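Local coordinates for protein BspA (BspA_V) (Streptococcus agalactiae serotype III, PDB 5DZ8) that probably contributes to adhesion of the bacterium as the variable domain of a cell wall-anchored adhesin of the antigen I/II family, at residues A[36-41]-A[50-55]; A[44-49]-A[88-93]; A[94-99]-A[151-156]; A[98-103]-A[145-150]. One frame throughout, in Å; residues are numbered along the deposited sequence.

Interaction 1 (A[36-41]-A[50-55]); sequences EFNHDM and YGKLTG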
loop_
_atom_site.group_PDB
_atom_site.type_symbol
_atom_site.label_atom_id
_atom_site.label_comp_id
_atom_site.label_asym_id
_atom_site.label_seq_id
_atom_site.Cartn_x
_atom_site.Cartn_y
_atom_site.Cartn_z
ATOM N N GLU A 36 -10.972 24.287 -1.796
ATOM C CA GLU A 36 -10.669 23.545 -0.625
ATOM C C GLU A 36 -11.541 22.277 -0.573
ATOM O O GLU A 36 -12.780 22.347 -0.491
ATOM C CB GLU A 36 -10.960 24.445 0.561
ATOM C CG GLU A 36 -10.967 23.742 1.880
ATOM C CD GLU A 36 -11.376 24.646 3.017
ATOM O OE1 GLU A 36 -11.046 25.862 2.964
ATOM O OE2 GLU A 36 -12.034 24.115 3.962
ATOM N N PHE A 37 -10.859 21.141 -0.638
ATOM C CA PHE A 37 -11.429 19.824 -0.316
ATOM C C PHE A 37 -11.292 19.458 1.153
ATOM O O PHE A 37 -10.230 19.557 1.695
ATOM C CB PHE A 37 -10.695 18.739 -1.107
ATOM C CG PHE A 37 -11.000 18.767 -2.567
ATOM C CD1 PHE A 37 -12.211 18.282 -3.035
ATOM C CD2 PHE A 37 -10.113 19.317 -3.464
ATOM C CE1 PHE A 37 -12.499 18.320 -4.378
ATOM C CE2 PHE A 37 -10.383 19.315 -4.827
ATOM C CZ PHE A 37 -11.567 18.804 -5.281
ATOM N N ASN A 38 -12.359 18.971 1.759
ATOM C CA ASN A 38 -12.334 18.449 3.145
ATOM C C ASN A 38 -12.691 16.984 3.114
ATOM O O ASN A 38 -13.607 16.634 2.460
ATOM C CB ASN A 38 -13.345 19.252 3.966
ATOM C CG ASN A 38 -12.807 20.636 4.312
ATOM O OD1 ASN A 38 -11.912 20.758 5.140
ATOM N ND2 ASN A 38 -13.297 21.672 3.645
ATOM N N HIS A 39 -11.958 16.122 3.775
ATOM C CA HIS A 39 -12.363 14.725 3.920
ATOM C C HIS A 39 -12.318 14.197 5.379
ATOM O O HIS A 39 -11.401 14.502 6.155
ATOM C CB HIS A 39 -11.559 13.834 2.979
ATOM C CG HIS A 39 -10.153 13.532 3.421
ATOM N ND1 HIS A 39 -9.048 14.164 2.882
ATOM C CD2 HIS A 39 -9.664 12.618 4.299
ATOM C CE1 HIS A 39 -7.947 13.658 3.405
ATOM N NE2 HIS A 39 -8.292 12.725 4.273
ATOM N N ASP A 40 -13.336 13.411 5.735
ATOM C CA ASP A 40 -13.403 12.665 7.007
ATOM C C ASP A 40 -12.597 11.389 6.899
ATOM O O ASP A 40 -12.780 10.639 5.957
ATOM C CB ASP A 40 -14.853 12.269 7.306
ATOM C CG ASP A 40 -15.645 13.375 7.946
ATOM O OD1 ASP A 40 -15.275 14.557 7.771
ATOM O OD2 ASP A 40 -16.645 13.053 8.640
HETATM N N MSE A 41 -11.726 11.132 7.863
HETATM C CA MSE A 41 -10.956 9.897 7.907
HETATM C C MSE A 41 -11.537 8.941 8.940
HETATM O O MSE A 41 -11.655 9.308 10.120
HETATM C CB MSE A 41 -9.523 10.254 8.290
HETATM C CG MSE A 41 -8.548 9.118 7.983
HETATM SE SE MSE A 41 -8.347 8.965 6.023
HETATM C CE MSE A 41 -6.943 10.339 6.032
ATOM N N TYR A 50 -9.821 14.792 10.211
ATOM C CA TYR A 50 -10.182 15.532 9.001
ATOM C C TYR A 50 -8.955 16.037 8.204
ATOM O O TYR A 50 -8.033 16.641 8.754
ATOM C CB TYR A 50 -11.039 16.733 9.381
ATOM C CG TYR A 50 -12.119 16.410 10.362
ATOM C CD1 TYR A 50 -13.327 15.820 9.945
ATOM C CD2 TYR A 50 -11.968 16.704 11.719
ATOM C CE1 TYR A 50 -14.356 15.520 10.866
ATOM C CE2 TYR A 50 -12.984 16.425 12.635
ATOM C CZ TYR A 50 -14.167 15.832 12.216
ATOM O OH TYR A 50 -15.120 15.560 13.168
ATOM N N GLY A 51 -8.963 15.774 6.905
ATOM C CA GLY A 51 -7.938 16.180 5.978
ATOM C C GLY A 51 -8.496 17.332 5.167
ATOM O O GLY A 51 -9.679 17.420 4.952
ATOM N N LYS A 52 -7.625 18.234 4.769
ATOM C CA LYS A 52 -7.971 19.408 4.030
ATOM C C LYS A 52 -6.857 19.669 3.016
ATOM O O LYS A 52 -5.694 19.792 3.391
ATOM C CB LYS A 52 -8.087 20.615 4.941
ATOM C CG LYS A 52 -8.528 21.885 4.223
ATOM C CD LYS A 52 -8.136 23.184 4.916
ATOM C CE LYS A 52 -8.806 23.322 6.247
ATOM N NZ LYS A 52 -10.261 23.482 6.042
ATOM N N LEU A 53 -7.231 19.714 1.742
ATOM C CA LEU A 53 -6.333 20.102 0.666
ATOM C C LEU A 53 -6.828 21.432 0.084
ATOM O O LEU A 53 -7.968 21.493 -0.390
ATOM C CB LEU A 53 -6.366 19.057 -0.444
ATOM C CG LEU A 53 -5.376 19.237 -1.608
ATOM C CD1 LEU A 53 -3.930 19.038 -1.168
ATOM C CD2 LEU A 53 -5.706 18.229 -2.701
ATOM N N THR A 54 -5.967 22.449 0.111
ATOM C CA THR A 54 -6.247 23.773 -0.414
ATOM C C THR A 54 -5.431 24.028 -1.653
ATOM O O THR A 54 -4.343 23.519 -1.808
ATOM C CB THR A 54 -5.857 24.859 0.599
ATOM O OG1 THR A 54 -4.531 24.587 1.066
ATOM C CG2 THR A 54 -6.809 24.800 1.799
ATOM N N GLY A 55 -5.978 24.843 -2.526
ATOM C CA GLY A 55 -5.337 25.152 -3.769
ATOM C C GLY A 55 -6.056 26.225 -4.577
ATOM O O GLY A 55 -6.974 26.816 -4.114
#
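Glu36 and Lys52 meet in a salt bridge on one face of the antiparallel pair formed by strands 36-41 and 50-55, with Lys52 NZ 2.8 Å from Glu36 OE2. The ammonium comes in from above the carboxylate plane, 70° out of it. Asn38 ND2 gives a nearly straight bond to the anti lone pair of OE2, with the oxygen lying close to the Asn38 amide plane. Asn38 OD1 receives a weak bond from Lys52 NZ at 3.3 Å, so ammonium, carboxylate and amide are mutually linked. Two bends near the end of the lysine chain turn it toward strand 36-41 and bring NZ between Glu36 and Asn38. Farther along this face, Asp40 OD1 lies at the edge of the Tyr50 ring, in its plane, 3.2 Å from CD1.

On the other face, His39 takes the chi1 setting of 77°, which folds its imidazole over the neighbouring strand, and Gly51 CA sits 3.8 Å from the ring centroid in a CH-pi contact. Phe37 and Leu53 are buried beside each other there, touching through their CB atoms. Holding both faces in register are paired backbone bonds between Phe37 and Leu53 and between His39 and Gly51, the latter 2.9 Å in each direction between N and O.

Strand 69-85 flanks the 50-55 side, where Thr54 OG1 bonds Lys80 N. The hairpin thus separates its chemistry: a polar, largely solvent-facing network on one face, and on the other an apolar and aromatic surface, where His39, Met41 and Leu53 reach the smaller sheet while Phe37 packs on Ile8 and Ala10 of strand 4-12.

Interaction 2 (A[44-49]-A[88-93]); sequences GVKTIG and QNAAVN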
loop_
_atom_site.group_PDB
_atom_site.type_symbol
_atom_site.label_atom_id
_atom_site.label_comp_id
_atom_site.label_asym_id
_atom_site.label_seq_id
_atom_site.Cartn_x
_atom_site.Cartn_y
_atom_site.Cartn_z
ATOM N N GLY A 44 -12.298 1.763 10.771
ATOM C CA GLY A 44 -13.542 2.401 10.405
ATOM C C GLY A 44 -14.647 1.992 11.377
ATOM O O GLY A 44 -15.644 1.412 10.986
ATOM N N VAL A 45 -14.440 2.294 12.657
ATOM C CA VAL A 45 -15.506 2.293 13.682
ATOM C C VAL A 45 -16.008 3.753 13.859
ATOM O O VAL A 45 -17.172 3.964 14.201
ATOM C CB VAL A 45 -15.089 1.584 15.048
ATOM C CG1 VAL A 45 -13.876 0.663 14.872
ATOM C CG2 VAL A 45 -14.801 2.540 16.212
ATOM N N LYS A 46 -15.124 4.741 13.652
ATOM C CA LYS A 46 -15.493 6.173 13.704
ATOM C C LYS A 46 -14.455 7.082 13.014
ATOM O O LYS A 46 -13.413 6.606 12.533
ATOM C CB LYS A 46 -15.721 6.651 15.162
ATOM C CG LYS A 46 -14.499 7.068 15.976
ATOM C CD LYS A 46 -13.631 5.888 16.380
ATOM C CE LYS A 46 -12.429 6.288 17.225
ATOM N NZ LYS A 46 -11.465 5.147 17.341
ATOM N N THR A 47 -14.758 8.387 13.008
ATOM C CA THR A 47 -13.879 9.409 12.499
ATOM C C THR A 47 -12.674 9.624 13.427
ATOM O O THR A 47 -12.825 9.975 14.594
ATOM C CB THR A 47 -14.640 10.729 12.330
ATOM O OG1 THR A 47 -15.876 10.484 11.654
ATOM C CG2 THR A 47 -13.832 11.741 11.491
ATOM N N ILE A 48 -11.477 9.390 12.908
ATOM C CA ILE A 48 -10.236 9.707 13.637
ATOM C C ILE A 48 -9.639 11.051 13.248
ATOM O O ILE A 48 -8.797 11.565 13.966
ATOM C CB ILE A 48 -9.174 8.617 13.451
ATOM C CG1 ILE A 48 -8.899 8.331 11.965
ATOM C CG2 ILE A 48 -9.657 7.356 14.138
ATOM C CD1 ILE A 48 -7.693 7.453 11.733
ATOM N N GLY A 49 -10.050 11.619 12.111
ATOM C CA GLY A 49 -9.555 12.940 11.714
ATOM C C GLY A 49 -10.133 13.514 10.443
ATOM O O GLY A 49 -10.810 12.813 9.706
ATOM N N GLN A 88 -8.127 8.581 18.628
ATOM C CA GLN A 88 -7.093 7.544 18.415
ATOM C C GLN A 88 -7.534 6.470 17.402
ATOM O O GLN A 88 -8.677 5.983 17.426
ATOM C CB GLN A 88 -6.672 6.892 19.732
ATOM C CG GLN A 88 -6.038 7.859 20.750
ATOM C CD GLN A 88 -4.644 8.350 20.358
ATOM O OE1 GLN A 88 -4.493 9.226 19.499
ATOM N NE2 GLN A 88 -3.621 7.793 20.999
ATOM N N ASN A 89 -6.627 6.142 16.485
ATOM C CA ASN A 89 -6.860 5.126 15.457
ATOM C C ASN A 89 -6.959 3.744 16.124
ATOM O O ASN A 89 -5.960 3.273 16.692
ATOM C CB ASN A 89 -5.701 5.167 14.449
ATOM C CG ASN A 89 -5.863 4.206 13.283
ATOM O OD1 ASN A 89 -6.934 3.645 13.039
ATOM N ND2 ASN A 89 -4.779 4.025 12.542
ATOM N N ALA A 90 -8.165 3.147 16.068
ATOM C CA ALA A 90 -8.441 1.783 16.555
ATOM C C ALA A 90 -8.121 0.667 15.520
ATOM O O ALA A 90 -8.260 -0.517 15.843
ATOM C CB ALA A 90 -9.889 1.668 17.024
ATOM N N ALA A 91 -7.732 1.033 14.287
ATOM C CA ALA A 91 -7.079 0.099 13.351
ATOM C C ALA A 91 -5.559 0.284 13.489
ATOM O O ALA A 91 -4.899 0.690 12.533
ATOM N N VAL A 92 -5.016 -0.066 14.664
ATOM C CA VAL A 92 -3.736 0.503 15.202
ATOM C C VAL A 92 -2.476 0.053 14.423
ATOM O O VAL A 92 -1.427 0.730 14.482
ATOM C CB VAL A 92 -3.561 0.236 16.751
ATOM C CG1 VAL A 92 -2.477 1.136 17.373
ATOM C CG2 VAL A 92 -4.890 0.384 17.524
ATOM N N ASN A 93 -2.597 -1.065 13.691
ATOM C CA ASN A 93 -1.557 -1.552 12.769
ATOM C C ASN A 93 -1.653 -1.033 11.300
ATOM O O ASN A 93 -0.833 -1.399 10.440
ATOM C CB ASN A 93 -1.601 -3.079 12.770
ATOM C CG ASN A 93 -0.471 -3.706 11.967
ATOM O OD1 ASN A 93 0.625 -3.136 11.825
ATOM N ND2 ASN A 93 -0.740 -4.885 11.422
#
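The backbones of 44-49 and 88-93 come together without strand pairing, Ile48 CA and Asn89 CA being 6.0 Å apart, and side chains from the first segment bridge to the second. Lys46 NZ donates to the carbonyl of Gln88, 2.9 Å from its O and almost in line with the C=O bond (173° at the oxygen). The chain bends early, at chi2 (-72°), and then runs straight, so that the ammonium arrives beside the loop with Ala90 CB 3.8 Å from NZ. A salt bridge to Asp43 gives the same ammonium a second partner.

Ile48 covers the turn with two branches. Its CG2 lies against Asn89 CA at 3.8 Å, while CD1 reaches the Asn89 amide carbon CG at 4.0 Å. Asn89 shapes its own loop: OD1 accepts from Ala91 N at 3.0 Å in an Asx turn, the donor standing above the carbonyl plane. Asp43 also bonds Ala90 N, tying the two loops together.

Ile48 and Gly49 face Met41 in a classic beta bulge at the start of strand 47-63. The contact therefore joins the 34-42/47-63 hairpin turn to the loop linking strand 69-85 with strand 94-101, and Trp153 of strand 144-167 touches both Ile48 and Asn89.

Interaction 3 (A[94-99]-A[151-156]); sequences QNIVFR and DDWVHD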
loop_
_atom_site.group_PDB
_atom_site.type_symbol
_atom_site.label_atom_id
_atom_site.label_comp_id
_atom_site.label_asym_id
_atom_site.label_seq_id
_atom_site.Cartn_x
_atom_site.Cartn_y
_atom_site.Cartn_z
ATOM N N GLN A 94 -2.664 -0.218 11.007
ATOM C CA GLN A 94 -2.837 0.339 9.679
ATOM C C GLN A 94 -2.301 1.781 9.648
ATOM O O GLN A 94 -2.305 2.494 10.654
ATOM C CB GLN A 94 -4.295 0.250 9.200
ATOM C CG GLN A 94 -4.770 -1.138 8.707
ATOM C CD GLN A 94 -5.720 -1.065 7.484
ATOM O OE1 GLN A 94 -5.409 -1.535 6.371
ATOM N NE2 GLN A 94 -6.870 -0.439 7.685
ATOM N N ASN A 95 -1.793 2.167 8.483
ATOM C CA ASN A 95 -1.272 3.483 8.242
ATOM C C ASN A 95 -1.947 4.088 7.055
ATOM O O ASN A 95 -2.542 3.384 6.269
ATOM C CB ASN A 95 0.219 3.443 8.024
ATOM C CG ASN A 95 0.945 3.271 9.322
ATOM O OD1 ASN A 95 0.701 4.009 10.301
ATOM N ND2 ASN A 95 1.811 2.269 9.369
ATOM N N ILE A 96 -1.869 5.411 6.976
ATOM C CA ILE A 96 -2.511 6.174 5.937
ATOM C C ILE A 96 -1.441 6.720 5.030
ATOM O O ILE A 96 -0.381 7.112 5.479
ATOM C CB ILE A 96 -3.318 7.308 6.555
ATOM C CG1 ILE A 96 -4.339 6.716 7.529
ATOM C CG2 ILE A 96 -4.028 8.117 5.475
ATOM C CD1 ILE A 96 -4.734 7.648 8.656
ATOM N N VAL A 97 -1.708 6.711 3.745
ATOM C CA VAL A 97 -0.855 7.386 2.789
ATOM C C VAL A 97 -1.713 8.319 1.938
ATOM O O VAL A 97 -2.668 7.889 1.335
ATOM C CB VAL A 97 -0.104 6.399 1.882
ATOM C CG1 VAL A 97 0.882 7.167 0.995
ATOM C CG2 VAL A 97 0.651 5.380 2.726
ATOM N N PHE A 98 -1.340 9.583 1.888
ATOM C CA PHE A 98 -1.990 10.552 1.060
ATOM C C PHE A 98 -1.013 10.963 -0.020
ATOM O O PHE A 98 0.153 11.281 0.285
ATOM C CB PHE A 98 -2.437 11.768 1.885
ATOM C CG PHE A 98 -3.266 12.746 1.089
ATOM C CD1 PHE A 98 -4.635 12.566 0.949
ATOM C CD2 PHE A 98 -2.674 13.795 0.449
ATOM C CE1 PHE A 98 -5.401 13.449 0.203
ATOM C CE2 PHE A 98 -3.417 14.674 -0.308
ATOM C CZ PHE A 98 -4.790 14.498 -0.445
ATOM N N ARG A 99 -1.479 10.941 -1.275
ATOM C CA ARG A 99 -0.661 11.364 -2.398
ATOM C C ARG A 99 -1.432 12.275 -3.330
ATOM O O ARG A 99 -2.606 12.104 -3.540
ATOM C CB ARG A 99 -0.150 10.234 -3.276
ATOM C CG ARG A 99 0.666 9.151 -2.622
ATOM C CD ARG A 99 1.348 8.284 -3.704
ATOM N NE ARG A 99 1.847 7.054 -3.091
ATOM C CZ ARG A 99 1.091 6.025 -2.708
ATOM N NH1 ARG A 99 -0.218 6.019 -2.890
ATOM N NH2 ARG A 99 1.645 4.983 -2.114
ATOM N N ASP A 151 -5.719 8.253 -1.306
ATOM C CA ASP A 151 -5.905 8.317 0.116
ATOM C C ASP A 151 -6.145 6.900 0.585
ATOM O O ASP A 151 -7.285 6.424 0.579
ATOM C CB ASP A 151 -7.074 9.231 0.428
ATOM C CG ASP A 151 -7.280 9.419 1.906
ATOM O OD1 ASP A 151 -6.262 9.596 2.671
ATOM O OD2 ASP A 151 -8.479 9.411 2.276
ATOM N N ASP A 152 -5.050 6.247 0.975
ATOM C CA ASP A 152 -4.989 4.808 1.116
ATOM C C ASP A 152 -4.762 4.394 2.570
ATOM O O ASP A 152 -4.078 5.097 3.332
ATOM C CB ASP A 152 -3.868 4.303 0.193
ATOM C CG ASP A 152 -4.212 4.520 -1.289
ATOM O OD1 ASP A 152 -5.372 4.928 -1.567
ATOM O OD2 ASP A 152 -3.356 4.306 -2.188
ATOM N N TRP A 153 -5.373 3.275 2.943
ATOM C CA TRP A 153 -5.068 2.545 4.193
ATOM C C TRP A 153 -4.065 1.411 3.899
ATOM O O TRP A 153 -4.316 0.582 3.032
ATOM C CB TRP A 153 -6.348 1.947 4.828
ATOM C CG TRP A 153 -7.128 2.904 5.681
ATOM C CD1 TRP A 153 -8.322 3.506 5.369
ATOM C CD2 TRP A 153 -6.761 3.404 6.988
ATOM N NE1 TRP A 153 -8.713 4.340 6.401
ATOM C CE2 TRP A 153 -7.776 4.286 7.402
ATOM C CE3 TRP A 153 -5.672 3.192 7.832
ATOM C CZ2 TRP A 153 -7.746 4.927 8.629
ATOM C CZ3 TRP A 153 -5.635 3.841 9.054
ATOM C CH2 TRP A 153 -6.666 4.699 9.438
ATOM N N VAL A 154 -2.941 1.385 4.602
ATOM C CA VAL A 154 -1.901 0.367 4.416
ATOM C C VAL A 154 -1.767 -0.493 5.659
ATOM O O VAL A 154 -1.592 0.020 6.740
ATOM C CB VAL A 154 -0.555 1.028 4.116
ATOM C CG1 VAL A 154 0.539 -0.020 3.941
ATOM C CG2 VAL A 154 -0.702 1.879 2.858
ATOM N N HIS A 155 -1.856 -1.803 5.492
ATOM C CA HIS A 155 -1.647 -2.793 6.564
ATOM C C HIS A 155 -0.452 -3.691 6.183
ATOM O O HIS A 155 -0.576 -4.569 5.323
ATOM C CB HIS A 155 -2.890 -3.642 6.706
ATOM C CG HIS A 155 -2.839 -4.630 7.825
ATOM N ND1 HIS A 155 -3.790 -4.659 8.822
ATOM C CD2 HIS A 155 -1.988 -5.646 8.087
ATOM C CE1 HIS A 155 -3.523 -5.644 9.657
ATOM N NE2 HIS A 155 -2.431 -6.252 9.238
ATOM N N ASP A 156 0.672 -3.463 6.856
ATOM C CA ASP A 156 1.951 -4.060 6.546
ATOM C C ASP A 156 2.328 -5.037 7.652
ATOM O O ASP A 156 2.795 -4.590 8.705
ATOM C CB ASP A 156 3.020 -2.984 6.466
ATOM C CG ASP A 156 3.033 -2.232 5.120
ATOM O OD1 ASP A 156 2.398 -2.659 4.125
ATOM O OD2 ASP A 156 3.700 -1.171 5.053
#
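Ile96 packs against Trp153 by a CH-pi contact across the antiparallel strands 94-99 and 151-155, its CG1 lying over the face, 3.6 Å from the centroid of the six-membered ring. A bend at chi2 (-142°) carries the Gln94 amide over the opposite face, the planes 12° apart and NE2 3.9 Å from Trp153 CD2, so the indole is held between both side chains. Gln94 CB comes in obliquely, 3.5 Å from Trp153 CE3, and Gln94 OE1 is 3.3 Å from His155 CB. On the opposite face of the pair, the CG2 methyls of Val97 and Val154 touch at 3.8 Å.

Nearly straight backbone bonds run both ways between Asn95 and Val154 and between Val97 and Asp152.

Arg99 NH1 is 3.6 Å from Asp152 OD2, a long salt bridge at the edge of the guanidinium, one face of which is covered by Val97 CG1. Arg99 NE has a firmer partner in Glu110. Asp152 binds His158 and Thr157 N of the second subunit, which continues the sheet beyond Trp153, Val154 and His155.

One face thus carries Trp153, Ile96 and Gln94; the other mixes valines with Arg99 and Asp152, whose crowding by Asp156 of that subunit His158 and Arg99 would probably offset.

Interaction 4 (A[98-103]-A[145-150]); sequences FRVLTK and EVFKIH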
loop_
_atom_site.group_PDB
_atom_site.type_symbol
_atom_site.label_atom_id
_atom_site.label_comp_id
_atom_site.label_asym_id
_atom_site.label_seq_id
_atom_site.Cartn_x
_atom_site.Cartn_y
_atom_site.Cartn_z
ATOM N N PHE A 98 -1.340 9.583 1.888
ATOM C CA PHE A 98 -1.990 10.552 1.060
ATOM C C PHE A 98 -1.013 10.963 -0.020
ATOM O O PHE A 98 0.153 11.281 0.285
ATOM C CB PHE A 98 -2.437 11.768 1.885
ATOM C CG PHE A 98 -3.266 12.746 1.089
ATOM C CD1 PHE A 98 -4.635 12.566 0.949
ATOM C CD2 PHE A 98 -2.674 13.795 0.449
ATOM C CE1 PHE A 98 -5.401 13.449 0.203
ATOM C CE2 PHE A 98 -3.417 14.674 -0.308
ATOM C CZ PHE A 98 -4.790 14.498 -0.445
ATOM N N ARG A 99 -1.479 10.941 -1.275
ATOM C CA ARG A 99 -0.661 11.364 -2.398
ATOM C C ARG A 99 -1.432 12.275 -3.330
ATOM O O ARG A 99 -2.606 12.104 -3.540
ATOM C CB ARG A 99 -0.150 10.234 -3.276
ATOM C CG ARG A 99 0.666 9.151 -2.622
ATOM C CD ARG A 99 1.348 8.284 -3.704
ATOM N NE ARG A 99 1.847 7.054 -3.091
ATOM C CZ ARG A 99 1.091 6.025 -2.708
ATOM N NH1 ARG A 99 -0.218 6.019 -2.890
ATOM N NH2 ARG A 99 1.645 4.983 -2.114
ATOM N N VAL A 100 -0.702 13.182 -3.942
ATOM C CA VAL A 100 -1.187 13.969 -5.050
ATOM C C VAL A 100 -0.275 13.680 -6.212
ATOM O O VAL A 100 0.946 13.588 -6.072
ATOM C CB VAL A 100 -1.148 15.491 -4.725
ATOM C CG1 VAL A 100 -1.646 16.304 -5.866
ATOM C CG2 VAL A 100 -1.936 15.769 -3.468
ATOM N N LEU A 101 -0.882 13.510 -7.370
ATOM C CA LEU A 101 -0.129 13.254 -8.582
ATOM C C LEU A 101 -0.660 14.104 -9.690
ATOM O O LEU A 101 -1.795 14.554 -9.644
ATOM C CB LEU A 101 -0.226 11.774 -9.003
ATOM C CG LEU A 101 -0.062 10.681 -7.963
ATOM C CD1 LEU A 101 -1.376 10.433 -7.260
ATOM C CD2 LEU A 101 0.367 9.378 -8.605
ATOM N N THR A 102 0.139 14.243 -10.736
ATOM C CA THR A 102 -0.276 14.970 -11.912
ATOM C C THR A 102 -1.334 14.162 -12.658
ATOM O O THR A 102 -1.533 12.982 -12.380
ATOM C CB THR A 102 0.895 15.172 -12.871
ATOM O OG1 THR A 102 1.403 13.877 -13.214
ATOM C CG2 THR A 102 1.973 16.023 -12.230
ATOM N N LYS A 103 -2.022 14.805 -13.583
ATOM C CA LYS A 103 -2.834 14.039 -14.553
ATOM C C LYS A 103 -2.162 12.838 -15.172
ATOM O O LYS A 103 -2.840 11.896 -15.544
ATOM C CB LYS A 103 -3.117 14.830 -15.779
ATOM C CG LYS A 103 -4.081 15.925 -15.648
ATOM C CD LYS A 103 -3.959 16.708 -16.949
ATOM C CE LYS A 103 -2.680 17.520 -16.971
ATOM N NZ LYS A 103 -2.361 17.981 -18.332
ATOM N N GLU A 145 -9.930 16.299 -15.710
ATOM C CA GLU A 145 -8.911 15.946 -14.698
ATOM C C GLU A 145 -7.785 16.951 -14.670
ATOM O O GLU A 145 -7.208 17.286 -15.707
ATOM C CB GLU A 145 -8.322 14.598 -15.008
ATOM C CG GLU A 145 -7.313 14.078 -14.007
ATOM C CD GLU A 145 -6.854 12.677 -14.367
ATOM O OE1 GLU A 145 -6.515 12.444 -15.559
ATOM O OE2 GLU A 145 -6.837 11.807 -13.472
ATOM N N VAL A 146 -7.486 17.472 -13.489
ATOM C CA VAL A 146 -6.346 18.404 -13.357
ATOM C C VAL A 146 -5.279 17.863 -12.429
ATOM O O VAL A 146 -4.154 18.330 -12.489
ATOM C CB VAL A 146 -6.799 19.848 -12.976
ATOM C CG1 VAL A 146 -7.712 20.403 -14.077
ATOM C CG2 VAL A 146 -7.600 19.849 -11.674
ATOM N N PHE A 147 -5.630 16.929 -11.543
ATOM C CA PHE A 147 -4.631 16.153 -10.812
ATOM C C PHE A 147 -5.259 14.932 -10.242
ATOM O O PHE A 147 -6.460 14.767 -10.376
ATOM C CB PHE A 147 -3.909 16.993 -9.733
ATOM C CG PHE A 147 -4.814 17.616 -8.681
ATOM C CD1 PHE A 147 -5.177 16.923 -7.564
ATOM C CD2 PHE A 147 -5.215 18.917 -8.782
ATOM C CE1 PHE A 147 -5.950 17.507 -6.592
ATOM C CE2 PHE A 147 -6.009 19.517 -7.833
ATOM C CZ PHE A 147 -6.409 18.803 -6.751
ATOM N N LYS A 148 -4.453 14.043 -9.644
ATOM C CA LYS A 148 -4.992 12.821 -9.043
ATOM C C LYS A 148 -4.705 12.831 -7.602
ATOM O O LYS A 148 -3.784 13.482 -7.209
ATOM C CB LYS A 148 -4.365 11.565 -9.625
ATOM C CG LYS A 148 -4.647 11.333 -11.082
ATOM C CD LYS A 148 -4.200 9.937 -11.483
ATOM C CE LYS A 148 -3.926 9.823 -12.964
ATOM N NZ LYS A 148 -5.190 9.764 -13.716
ATOM N N ILE A 149 -5.476 12.039 -6.853
ATOM C CA ILE A 149 -5.371 11.909 -5.401
ATOM C C ILE A 149 -5.452 10.456 -4.964
ATOM O O ILE A 149 -6.295 9.709 -5.481
ATOM C CB ILE A 149 -6.515 12.621 -4.675
ATOM C CG1 ILE A 149 -6.503 14.116 -4.970
ATOM C CG2 ILE A 149 -6.356 12.489 -3.168
ATOM C CD1 ILE A 149 -7.877 14.758 -4.818
ATOM N N HIS A 150 -4.582 10.073 -4.022
ATOM C CA HIS A 150 -4.597 8.755 -3.382
ATOM C C HIS A 150 -4.762 8.942 -1.877
ATOM O O HIS A 150 -4.050 9.689 -1.232
ATOM C CB HIS A 150 -3.329 7.913 -3.637
ATOM C CG HIS A 150 -3.055 7.610 -5.076
ATOM N ND1 HIS A 150 -1.838 7.117 -5.516
ATOM C CD2 HIS A 150 -3.823 7.747 -6.185
ATOM C CE1 HIS A 150 -1.874 6.963 -6.830
ATOM N NE2 HIS A 150 -3.070 7.323 -7.260
HETATM O O HOH W 1 -1.687 17.696 -13.515
#
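Strands 98-101 and 145-150 are neighbours in the smaller antiparallel sheet of the domain, and their pairing carries a CH-pi contact between Leu101 and His150. Leu101 CD1 stands over the centre of the imidazole, 3.5 Å from its centroid and 11° off the normal. With chi1 at -45°, CG lies beside the backbone N, and the leucine branch leans across the ring. Arg99 NH1 comes to the rim of this imidazole near its plane, and its bond to His150 ND1 is weak, 3.3 Å long and bent to 133°; the guanidinium has its salt bridge with Glu110, through NE.

On the other face, Ile149 CG2 meets Phe98 CE1 at 3.6 Å, and Val100 CG1 lies 4.0 Å from Phe147 CD1. The backbones are joined by reciprocal bonds between Arg99 and His150 and between Leu101 and Lys148. Of these, Lys148 N to Leu101 O is 2.7 Å and nearly straight.

Where the pairing ends, a water takes over: it accepts from Lys103 N and donates to Val146 O. Lys103 CG also packs 3.4 Å from Glu145 O. Within the second segment, Lys148 NZ grips Glu145 OE2 in a salt bridge of 2.6 Å, on the syn side of the carboxylate; that oxygen also bonds Ser160 of the second subunit.

Strand 94-101 is the middle strand of this sheet, with 107-113 along its other edge. Phe98 stacks with Tyr81 and Phe147 packs on Leu127, both of the larger sheet, while strand 144-167 pairs with a strand of the second subunit, whose His158 stacks on His150.

Interactions 3 and 4 are successive parts of one strand pair, 94-101 with 144-167, share Phe98 and Arg99, and both touch the second subunit. They rest on CH-pi contacts of Ile96 with Trp153 and Leu101 with His150, whereas interaction 1, in the larger sheet, has a salt bridge on its outer face. Its other, more buried face meets the smaller sheet: His39 touches Phe98, Met41 touches Ile96 and Asp151, and Leu53 touches Phe147. Interaction 2, its centre about 21 Å from the centre of the chain, depends on a lysine and loop bonds instead of strand pairing. It continues the hairpin of interaction 1 through Met41 and meets interaction 3 at Trp153.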